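Local coordinates for protein general negative regulator of transcription subunit 2 (Saccharomyces cerevisiae, PDB 4BY6) that serves as a core subunit of the CCR4-NOT complex, needed for its integrity, in cytoplasmic mRNA deadenylation and in the negative regulation of transcription, at residues Thr122-Gln125 / Glu126-Leu130; Arg138-Lys141 / Thr142-Ala145; Phe94-Ile97 / Gln98-Gln101; Phe170-Pro173 / Gln174-Glu177. All blocks are in the same frame, centred on the assembly; numbering follows the deposited sequence.

The four local contacts lie in the NOT2/NOT3/NOT5 C-terminal family region: one on helix 123-134, one in the loop before helix 101-104, and two in the sheet. Interactions 3 and 1 pack together, with centres about 9 Å apart. Val123 and Leu127 of the helix meet Phe94, Ile97 and Asp100 of the loop. Interactions 2 and 4 are hairpin turns of the same antiparallel sheet, centres about 13 Å apart. They touch where Leu143 meets Phe170 and Ala145 meets Phe171. Helix 123-134 leads on to strand 138-140, so interactions 1 and 2 follow each other in the chain. All four border the chain of another protein in the assembly.

Interaction 1 of 4, residues Thr122-Gln125 / Glu126-Leu130; sequences TVIQ and ELTYL
Thr128 reaches back along the helix to Ile124 and Gln125. Its CB lies 3.5 Å from Ile124 O. From there OG1 turns back to the carbonyls of the residues four and three earlier, 2.8 Å from Ile124 O and 2.9 Å from Gln125 O. The torsion explains the reach: chi1 of 50° sets OG1 between the backbone N and the carbonyl carbon. The methyl CG2 stays close to Ile124 O and faces the CD1 end of Ile124. Beyond the segments, Thr128 packs on Leu112, Leu115 and Phe116 of helix 109-118.

This is the first part of helix 123-134, and Thr122 is its N-cap. The cap is made by a weak bond from Gln125 N to Thr122 OG1. Thr122 OG1 also bonds to His119 O. The regular i to i+4 ladder starts here, with Glu126 N to Thr122 O, Leu127 N to Val123 O at 2.9 Å, Thr128 N to Ile124 O, and Tyr129 N to Gln125 O.

On another side of the helix, Val123 and Leu127 lie side by side and point the same way. Val123 CG1 meets Leu127 CD1 at 3.9 Å. Val123 CG1 is anti to its own backbone N (chi1 169°), on the side of its carbonyl carbon. Leu127 CG also rests 3.4 Å from Val123 O. The amide of Gln125 is held by Gly121 N at OE1 and by Phe116 O at NE2. Glu126 OE1 bonds to a glycerol, probably from the crystallisation liquor.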
loop_
_atom_site.group_PDB
_atom_site.type_symbol
_atom_site.label_atom_id
_atom_site.label_comp_id
_atom_site.label_asym_id
_atom_site.label_seq_id
_atom_site.Cartn_x
_atom_site.Cartn_y
_atom_site.Cartn_z
ATOM N N THR E 122 -2.297 19.067 -31.168
ATOM C CA THR E 122 -1.684 20.313 -30.745
ATOM C C THR E 122 -0.642 20.802 -31.733
ATOM O O THR E 122 -0.154 20.021 -32.560
ATOM C CB THR E 122 -0.977 20.152 -29.404
ATOM O OG1 THR E 122 0.113 19.229 -29.558
ATOM C CG2 THR E 122 -1.930 19.637 -28.383
ATOM N N VAL E 123 -0.246 22.066 -31.583
ATOM C CA VAL E 123 0.820 22.655 -32.393
ATOM C C VAL E 123 2.121 21.837 -32.320
ATOM O O VAL E 123 2.774 21.595 -33.346
ATOM C CB VAL E 123 1.119 24.112 -31.945
ATOM C CG1 VAL E 123 2.399 24.644 -32.585
ATOM C CG2 VAL E 123 -0.041 25.014 -32.270
ATOM N N ILE E 124 2.492 21.392 -31.124
ATOM C CA ILE E 124 3.768 20.718 -30.987
ATOM C C ILE E 124 3.742 19.341 -31.700
ATOM O O ILE E 124 4.749 18.898 -32.246
ATOM C CB ILE E 124 4.167 20.592 -29.488
ATOM C CG1 ILE E 124 5.626 20.150 -29.348
ATOM C CG2 ILE E 124 3.270 19.637 -28.759
ATOM C CD1 ILE E 124 6.603 21.013 -30.152
ATOM N N GLN E 125 2.586 18.691 -31.768
ATOM C CA GLN E 125 2.523 17.425 -32.495
ATOM C C GLN E 125 2.764 17.680 -33.987
ATOM O O GLN E 125 3.553 16.974 -34.624
ATOM C CB GLN E 125 1.180 16.721 -32.279
ATOM C CG GLN E 125 1.085 15.343 -32.948
ATOM C CD GLN E 125 -0.218 14.619 -32.660
ATOM O OE1 GLN E 125 -1.312 15.137 -32.899
ATOM N NE2 GLN E 125 -0.105 13.414 -32.132
ATOM N N GLU E 126 2.116 18.707 -34.528
ATOM C CA GLU E 126 2.327 19.072 -35.920
ATOM C C GLU E 126 3.787 19.507 -36.208
ATOM O O GLU E 126 4.357 19.193 -37.267
ATOM C CB GLU E 126 1.370 20.186 -36.324
ATOM C CG GLU E 126 1.489 20.597 -37.782
ATOM C CD GLU E 126 0.870 19.585 -38.735
ATOM O OE1 GLU E 126 0.133 18.680 -38.279
ATOM O OE2 GLU E 126 1.144 19.687 -39.946
ATOM N N LEU E 127 4.387 20.249 -35.288
ATOM C CA LEU E 127 5.736 20.714 -35.530
ATOM C C LEU E 127 6.731 19.537 -35.491
ATOM O O LEU E 127 7.638 19.443 -36.327
ATOM C CB LEU E 127 6.106 21.804 -34.525
ATOM C CG LEU E 127 5.437 23.176 -34.709
ATOM C CD1 LEU E 127 6.092 24.183 -33.803
ATOM C CD2 LEU E 127 5.476 23.690 -36.150
ATOM N N THR E 128 6.546 18.620 -34.550
ATOM C CA THR E 128 7.409 17.445 -34.505
ATOM C C THR E 128 7.170 16.528 -35.716
ATOM O O THR E 128 8.084 15.888 -36.210
ATOM C CB THR E 128 7.221 16.649 -33.205
ATOM O OG1 THR E 128 5.826 16.415 -32.974
ATOM C CG2 THR E 128 7.799 17.429 -32.038
ATOM N N TYR E 129 5.939 16.448 -36.184
ATOM C CA TYR E 129 5.696 15.718 -37.409
ATOM C C TYR E 129 6.488 16.338 -38.569
ATOM O O TYR E 129 7.146 15.634 -39.337
ATOM C CB TYR E 129 4.203 15.695 -37.749
ATOM C CG TYR E 129 3.946 15.257 -39.173
ATOM C CD1 TYR E 129 3.926 13.918 -39.503
ATOM C CD2 TYR E 129 3.778 16.190 -40.199
ATOM C CE1 TYR E 129 3.695 13.507 -40.801
ATOM C CE2 TYR E 129 3.555 15.787 -41.503
ATOM C CZ TYR E 129 3.514 14.440 -41.798
ATOM O OH TYR E 129 3.307 14.007 -43.089
ATOM N N LEU E 130 6.422 17.657 -38.701
ATOM C CA LEU E 130 7.106 18.310 -39.820
ATOM C C LEU E 130 8.620 18.164 -39.738
ATOM O O LEU E 130 9.287 17.959 -40.756
ATOM C CB LEU E 130 6.738 19.785 -39.883
ATOM C CG LEU E 130 5.265 20.044 -40.164
ATOM C CD1 LEU E 130 4.956 21.490 -39.924
ATOM C CD2 LEU E 130 4.914 19.640 -41.573
#

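Interaction 2 of 4, residues Arg138-Lys141 / Thr142-Ala145; sequences RYHK and TLKA
A beta hairpin with a four-residue loop, 141-144, joins strand 138-140 to strand 145-149, and His140 with Ala145 forms its antiparallel hydrogen-bonded pair. His140 N donates to Ala145 O at 2.9 Å. The return bond, from Ala145 N to His140 O, is weak. Lys144 N also makes a weak bond to His140 O. Two residues, Lys144 and Ala145, thus stand across from the single His140, which is a G1 beta bulge. Lys144 takes the left-handed backbone conformation (phi 50°) that the first position of such a bulge calls for.

The imidazole of His140 folds over the turn. Its CG is anti to the backbone N (chi1 -164°), which carries the ring towards Thr142 and Leu143. ND1 accepts from Leu143 N at 2.9 Å, and that donor lies in the ring plane. Leu143 CD1 sits over one ring face, 3.9 Å from the centroid, in a CH-pi contact displaced towards the rim. Thr142 OG1 approaches CE1 obliquely. With alanine at this position, Leu143 N is likely to lose its side-chain acceptor, and Leu143 CD1 the ring face beneath it.

Tyr139 crosses Lys144 obliquely. Its OH lies 3.2 Å from Lys144 CA and 3.3 Å from Lys144 CB, and it is hydrogen-bonded to the backbone of the chain of another protein. Lys144 CG also comes 3.5 Å from Lys141 O. Lys141 NZ bonds to Asn188 O, and the Lys141 side chain makes a cation-pi contact with an aromatic side chain of the other protein.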
loop_
_atom_site.group_PDB
_atom_site.type_symbol
_atom_site.label_atom_id
_atom_site.label_comp_id
_atom_site.label_asym_id
_atom_site.label_seq_id
_atom_site.Cartn_x
_atom_site.Cartn_y
_atom_site.Cartn_z
ATOM N N ARG E 138 9.424 8.734 -41.976
ATOM C CA ARG E 138 8.082 8.680 -42.517
ATOM C C ARG E 138 7.149 8.049 -41.480
ATOM O O ARG E 138 7.547 7.151 -40.735
ATOM C CB ARG E 138 8.064 7.899 -43.827
ATOM C CG ARG E 138 8.557 8.671 -45.039
ATOM C CD ARG E 138 9.668 7.869 -45.751
ATOM N NE ARG E 138 9.287 7.142 -46.976
ATOM C CZ ARG E 138 10.077 6.255 -47.589
ATOM N NH1 ARG E 138 11.276 5.978 -47.082
ATOM N NH2 ARG E 138 9.675 5.634 -48.702
ATOM N N TYR E 139 5.920 8.547 -41.408
ATOM C CA TYR E 139 4.953 8.070 -40.415
ATOM C C TYR E 139 3.972 7.026 -40.975
ATOM O O TYR E 139 3.239 7.298 -41.923
ATOM C CB TYR E 139 4.171 9.256 -39.839
ATOM C CG TYR E 139 3.114 8.851 -38.852
ATOM C CD1 TYR E 139 3.459 8.401 -37.583
ATOM C CD2 TYR E 139 1.773 8.918 -39.182
ATOM C CE1 TYR E 139 2.504 8.023 -36.679
ATOM C CE2 TYR E 139 0.808 8.547 -38.279
ATOM C CZ TYR E 139 1.174 8.101 -37.029
ATOM O OH TYR E 139 0.197 7.744 -36.127
ATOM N N HIS E 140 3.968 5.830 -40.388
ATOM C CA HIS E 140 3.042 4.779 -40.810
ATOM C C HIS E 140 1.670 4.957 -40.178
ATOM O O HIS E 140 1.544 4.949 -38.950
ATOM C CB HIS E 140 3.603 3.407 -40.456
ATOM C CG HIS E 140 2.926 2.278 -41.165
ATOM N ND1 HIS E 140 1.841 1.609 -40.631
ATOM C CD2 HIS E 140 3.165 1.710 -42.369
ATOM C CE1 HIS E 140 1.458 0.659 -41.470
ATOM N NE2 HIS E 140 2.239 0.702 -42.535
ATOM N N LYS E 141 0.652 5.088 -41.024
ATOM C CA LYS E 141 -0.698 5.445 -40.585
ATOM C C LYS E 141 -1.400 4.413 -39.720
ATOM O O LYS E 141 -2.019 4.775 -38.705
ATOM C CB LYS E 141 -1.575 5.713 -41.792
ATOM C CG LYS E 141 -1.129 6.878 -42.641
ATOM C CD LYS E 141 -1.910 6.812 -43.923
ATOM C CE LYS E 141 -1.512 7.866 -44.899
ATOM N NZ LYS E 141 -2.249 7.575 -46.150
ATOM N N THR E 142 -1.313 3.138 -40.097
ATOM C CA THR E 142 -2.073 2.116 -39.366
ATOM C C THR E 142 -1.254 1.495 -38.216
ATOM O O THR E 142 -1.808 1.003 -37.246
ATOM C CB THR E 142 -2.597 1.001 -40.305
ATOM O OG1 THR E 142 -1.548 0.576 -41.182
ATOM C CG2 THR E 142 -3.720 1.522 -41.158
ATOM N N LEU E 143 0.063 1.513 -38.312
ATOM C CA LEU E 143 0.869 1.072 -37.183
ATOM C C LEU E 143 1.067 2.209 -36.171
ATOM O O LEU E 143 1.454 1.959 -35.035
ATOM C CB LEU E 143 2.231 0.569 -37.653
ATOM C CG LEU E 143 2.329 -0.771 -38.370
ATOM C CD1 LEU E 143 3.769 -0.985 -38.908
ATOM C CD2 LEU E 143 1.928 -1.853 -37.415
ATOM N N LYS E 144 0.828 3.450 -36.607
ATOM C CA LYS E 144 1.097 4.649 -35.807
ATOM C C LYS E 144 2.510 4.575 -35.255
ATOM O O LYS E 144 2.759 4.637 -34.052
ATOM C CB LYS E 144 0.050 4.805 -34.715
ATOM C CG LYS E 144 -1.347 4.575 -35.301
ATOM C CD LYS E 144 -2.415 5.482 -34.726
ATOM C CE LYS E 144 -3.603 5.546 -35.672
ATOM N NZ LYS E 144 -4.554 6.661 -35.357
ATOM N N ALA E 145 3.439 4.405 -36.177
ATOM C CA ALA E 145 4.826 4.262 -35.820
ATOM C C ALA E 145 5.679 4.909 -36.898
ATOM O O ALA E 145 5.330 4.833 -38.078
ATOM C CB ALA E 145 5.165 2.825 -35.676
#

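Interaction 3 of 4, residues Phe94-Ile97 / Gln98-Gln101; sequences FNSI and QNDQ
Phe94 meets Asp100 at the edge of its ring. Phe94 CD1 is 4.2 Å from Asp100 CB, near the ring plane. The two side chains cross, with ring and carboxylate planes 86° apart. Phe94 also packs on Ile124 of helix 123-134. Asn95 turns away; its OD1 bonds to the backbone of the chain of another protein.

Ser96 carries most of the polar contact. Its N donates to Asp100 OD2 at 2.6 Å, coming from above the carboxylate plane, 42° out of it. Its O accepts from Asp100 N at 2.9 Å. Backbone and side chain of Asp100 therefore both hold Ser96. The other carboxylate oxygen, Asp100 OD1, forms a salt bridge with Arg103, which probably helps to keep the acid charged. Ser96 OG is anti to the backbone N (chi1 176°), and this brings it to Asn99 N, from which it accepts at 3.0 Å.

Ile97 contributes its carbonyl. Gln101 NE2 donates to Ile97 O at 3.1 Å. The carbonyl oxygen lies in the amide plane of Gln101, while the donor is tilted from the carbonyl plane. The side chain of Ile97 packs on Val123 and Leu127.

Asp100 is at the N-cap position of helix 101-104, but its carboxylate is turned back to Ser96 and makes no capping bond. The turn before the helix is closed by two bonds, Asn99 N to Ser96 OG and Asp100 N to Ser96 O, which together fit an ST motif.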
loop_
_atom_site.group_PDB
_atom_site.type_symbol
_atom_site.label_atom_id
_atom_site.label_comp_id
_atom_site.label_asym_id
_atom_site.label_seq_id
_atom_site.Cartn_x
_atom_site.Cartn_y
_atom_site.Cartn_z
ATOM N N PHE E 94 4.300 26.027 -26.686
ATOM C CA PHE E 94 4.566 25.923 -28.109
ATOM C C PHE E 94 3.269 26.211 -28.843
ATOM O O PHE E 94 2.541 25.281 -29.207
ATOM C CB PHE E 94 5.075 24.542 -28.482
ATOM C CG PHE E 94 6.446 24.230 -27.966
ATOM C CD1 PHE E 94 7.571 24.544 -28.705
ATOM C CD2 PHE E 94 6.609 23.575 -26.758
ATOM C CE1 PHE E 94 8.833 24.240 -28.233
ATOM C CE2 PHE E 94 7.876 23.275 -26.278
ATOM C CZ PHE E 94 8.983 23.604 -27.017
ATOM N N ASN E 95 2.967 27.491 -29.053
ATOM C CA ASN E 95 1.674 27.847 -29.608
ATOM C C ASN E 95 1.763 28.371 -31.016
ATOM O O ASN E 95 0.748 28.763 -31.580
ATOM C CB ASN E 95 0.966 28.883 -28.732
ATOM C CG ASN E 95 0.646 28.357 -27.349
ATOM O OD1 ASN E 95 0.416 27.162 -27.159
ATOM N ND2 ASN E 95 0.618 29.254 -26.369
ATOM N N SER E 96 2.963 28.396 -31.597
ATOM C CA SER E 96 3.121 29.034 -32.921
ATOM C C SER E 96 3.761 28.163 -33.985
ATOM O O SER E 96 4.962 27.888 -33.931
ATOM C CB SER E 96 3.934 30.312 -32.807
ATOM O OG SER E 96 4.141 30.845 -34.091
ATOM N N ILE E 97 2.960 27.747 -34.958
ATOM C CA ILE E 97 3.477 26.976 -36.082
ATOM C C ILE E 97 4.610 27.746 -36.772
ATOM O O ILE E 97 5.632 27.181 -37.119
ATOM C CB ILE E 97 2.360 26.659 -37.122
ATOM C CG1 ILE E 97 1.264 25.784 -36.516
ATOM C CG2 ILE E 97 2.937 26.003 -38.361
ATOM C CD1 ILE E 97 1.666 24.343 -36.376
ATOM N N GLN E 98 4.446 29.049 -36.940
ATOM C CA GLN E 98 5.420 29.789 -37.718
ATOM C C GLN E 98 6.714 30.030 -36.932
ATOM O O GLN E 98 7.799 29.878 -37.489
ATOM C CB GLN E 98 4.821 31.113 -38.198
ATOM C CG GLN E 98 5.581 31.813 -39.328
ATOM C CD GLN E 98 5.035 33.223 -39.620
ATOM O OE1 GLN E 98 5.373 34.197 -38.930
ATOM N NE2 GLN E 98 4.180 33.328 -40.637
ATOM N N ASN E 99 6.613 30.333 -35.636
ATOM C CA ASN E 99 7.785 30.778 -34.865
ATOM C C ASN E 99 8.420 29.727 -33.959
ATOM O O ASN E 99 9.448 29.987 -33.348
ATOM C CB ASN E 99 7.436 31.980 -34.004
ATOM C CG ASN E 99 6.975 33.164 -34.816
ATOM O OD1 ASN E 99 7.321 33.313 -35.996
ATOM N ND2 ASN E 99 6.179 34.022 -34.192
ATOM N N ASP E 100 7.810 28.558 -33.824
ATOM C CA ASP E 100 8.357 27.607 -32.878
ATOM C C ASP E 100 9.181 26.521 -33.557
ATOM O O ASP E 100 9.647 25.586 -32.899
ATOM C CB ASP E 100 7.229 26.999 -32.041
ATOM C CG ASP E 100 6.589 28.021 -31.105
ATOM O OD1 ASP E 100 7.277 29.016 -30.768
ATOM O OD2 ASP E 100 5.398 27.847 -30.731
ATOM N N GLN E 101 9.419 26.661 -34.858
ATOM C CA GLN E 101 10.166 25.629 -35.579
ATOM C C GLN E 101 11.623 25.678 -35.149
ATOM O O GLN E 101 12.249 24.633 -35.004
ATOM C CB GLN E 101 10.053 25.801 -37.091
ATOM C CG GLN E 101 8.622 25.952 -37.554
ATOM C CD GLN E 101 8.399 25.579 -39.003
ATOM O OE1 GLN E 101 9.292 25.040 -39.670
ATOM N NE2 GLN E 101 7.203 25.892 -39.513
#

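Interaction 4 of 4, residues Phe170-Pro173 / Gln174-Glu177; sequences FFDP and QRWE
The rings of Phe171 and Trp176 meet in a T-shaped, edge-to-face pair, with planes at 82° and centroids 4.7 Å apart. Phe171 presents its edge, and CZ lies over one face of Trp176, 3.4 Å from CE3. Pro173 O lies at the edge of the indole, in its plane and 3.3 Å from CE3. The ring of Phe171 also stacks with Phe113. Trp176 meets an aromatic side chain of the chain of another protein.

A G1 beta bulge shapes the hairpin turn, with Trp176 and Glu177 across from Asp172. Asp172 N donates to Glu177 O at 3.0 Å, and Glu177 N donates to Asp172 O. Asp172 OD1 accepts from Gln174 N at 3.0 Å, on the anti side, and weakly from Arg175 N. OD2 takes Arg175 NE at 2.7 Å, on the syn side, in a salt bridge. Gln174 N and Arg175 NE both approach tilted out of the carboxylate plane; the carboxylate and guanidinium planes stand 84° apart. Were Asp172 replaced by a leucine, Gln174 N would probably lose its side-chain acceptor and the Arg175 guanidinium its counter-charge.

Three N-H groups on one carboxylate, one only weakly bonded and one from a guanidinium, are likely to favour its charged form.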
loop_
_atom_site.group_PDB
_atom_site.type_symbol
_atom_site.label_atom_id
_atom_site.label_comp_id
_atom_site.label_asym_id
_atom_site.label_seq_id
_atom_site.Cartn_x
_atom_site.Cartn_y
_atom_site.Cartn_z
ATOM N N PHE E 170 12.433 1.162 -37.423
ATOM C CA PHE E 170 11.178 1.584 -36.789
ATOM C C PHE E 170 11.407 2.112 -35.369
ATOM O O PHE E 170 12.194 1.543 -34.614
ATOM C CB PHE E 170 10.203 0.417 -36.716
ATOM C CG PHE E 170 9.618 0.004 -38.031
ATOM C CD1 PHE E 170 10.325 -0.795 -38.912
ATOM C CD2 PHE E 170 8.326 0.379 -38.366
ATOM C CE1 PHE E 170 9.753 -1.193 -40.130
ATOM C CE2 PHE E 170 7.759 -0.015 -39.570
ATOM C CZ PHE E 170 8.471 -0.796 -40.453
ATOM N N PHE E 171 10.716 3.172 -34.966
ATOM C CA PHE E 171 10.849 3.556 -33.566
ATOM C C PHE E 171 9.707 2.983 -32.742
ATOM O O PHE E 171 8.535 3.180 -33.060
ATOM C CB PHE E 171 10.932 5.083 -33.394
ATOM C CG PHE E 171 11.110 5.510 -31.961
ATOM C CD1 PHE E 171 12.333 5.331 -31.315
ATOM C CD2 PHE E 171 10.051 6.066 -31.246
ATOM C CE1 PHE E 171 12.497 5.704 -29.976
ATOM C CE2 PHE E 171 10.214 6.453 -29.914
ATOM C CZ PHE E 171 11.442 6.269 -29.276
ATOM N N ASP E 172 10.086 2.288 -31.674
ATOM C CA ASP E 172 9.180 1.658 -30.718
ATOM C C ASP E 172 9.159 2.480 -29.437
ATOM O O ASP E 172 10.089 2.402 -28.627
ATOM C CB ASP E 172 9.645 0.220 -30.434
ATOM C CG ASP E 172 8.706 -0.568 -29.507
ATOM O OD1 ASP E 172 7.813 0.013 -28.834
ATOM O OD2 ASP E 172 8.896 -1.806 -29.451
ATOM N N PRO E 173 8.069 3.231 -29.228
ATOM C CA PRO E 173 7.919 4.183 -28.114
ATOM C C PRO E 173 7.713 3.485 -26.769
ATOM O O PRO E 173 7.861 4.133 -25.733
ATOM C CB PRO E 173 6.663 4.985 -28.491
ATOM C CG PRO E 173 6.240 4.477 -29.881
ATOM C CD PRO E 173 6.839 3.113 -30.028
ATOM N N GLN E 174 7.371 2.197 -26.781
ATOM C CA GLN E 174 7.202 1.457 -25.530
ATOM C C GLN E 174 8.536 0.909 -25.024
ATOM O O GLN E 174 8.779 0.852 -23.821
ATOM C CB GLN E 174 6.204 0.314 -25.704
ATOM C CG GLN E 174 4.782 0.782 -25.922
ATOM C CD GLN E 174 4.235 1.499 -24.716
ATOM O OE1 GLN E 174 4.695 1.289 -23.593
ATOM N NE2 GLN E 174 3.252 2.365 -24.937
ATOM N N ARG E 175 9.413 0.531 -25.945
ATOM C CA ARG E 175 10.744 0.067 -25.568
ATOM C C ARG E 175 11.809 1.172 -25.688
ATOM O O ARG E 175 12.979 0.983 -25.284
ATOM C CB ARG E 175 11.146 -1.132 -26.414
ATOM C CG ARG E 175 10.410 -2.386 -26.073
ATOM C CD ARG E 175 10.789 -3.503 -27.023
ATOM N NE ARG E 175 9.640 -3.872 -27.844
ATOM C CZ ARG E 175 8.791 -4.848 -27.536
ATOM N NH1 ARG E 175 8.969 -5.566 -26.432
ATOM N NH2 ARG E 175 7.766 -5.109 -28.337
ATOM N N TRP E 176 11.402 2.307 -26.256
ATOM C CA TRP E 176 12.317 3.411 -26.517
ATOM C C TRP E 176 13.560 2.868 -27.227
ATOM O O TRP E 176 14.677 2.929 -26.732
ATOM C CB TRP E 176 12.677 4.143 -25.221
ATOM C CG TRP E 176 12.784 5.591 -25.471
ATOM C CD1 TRP E 176 13.917 6.352 -25.448
ATOM C CD2 TRP E 176 11.718 6.467 -25.851
ATOM N NE1 TRP E 176 13.613 7.657 -25.774
ATOM C CE2 TRP E 176 12.269 7.748 -26.031
ATOM C CE3 TRP E 176 10.352 6.297 -26.035
ATOM C CZ2 TRP E 176 11.496 8.846 -26.390
ATOM C CZ3 TRP E 176 9.589 7.385 -26.399
ATOM C CH2 TRP E 176 10.154 8.639 -26.577
ATOM N N GLU E 177 13.333 2.281 -28.386
ATOM C CA GLU E 177 14.387 1.642 -29.136
ATOM C C GLU E 177 14.132 1.842 -30.608
ATOM O O GLU E 177 12.970 1.872 -31.040
ATOM C CB GLU E 177 14.437 0.155 -28.851
ATOM C CG GLU E 177 15.122 -0.232 -27.597
ATOM C CD GLU E 177 15.171 -1.730 -27.483
ATOM O OE1 GLU E 177 14.573 -2.394 -28.365
ATOM O OE2 GLU E 177 15.804 -2.235 -26.531
#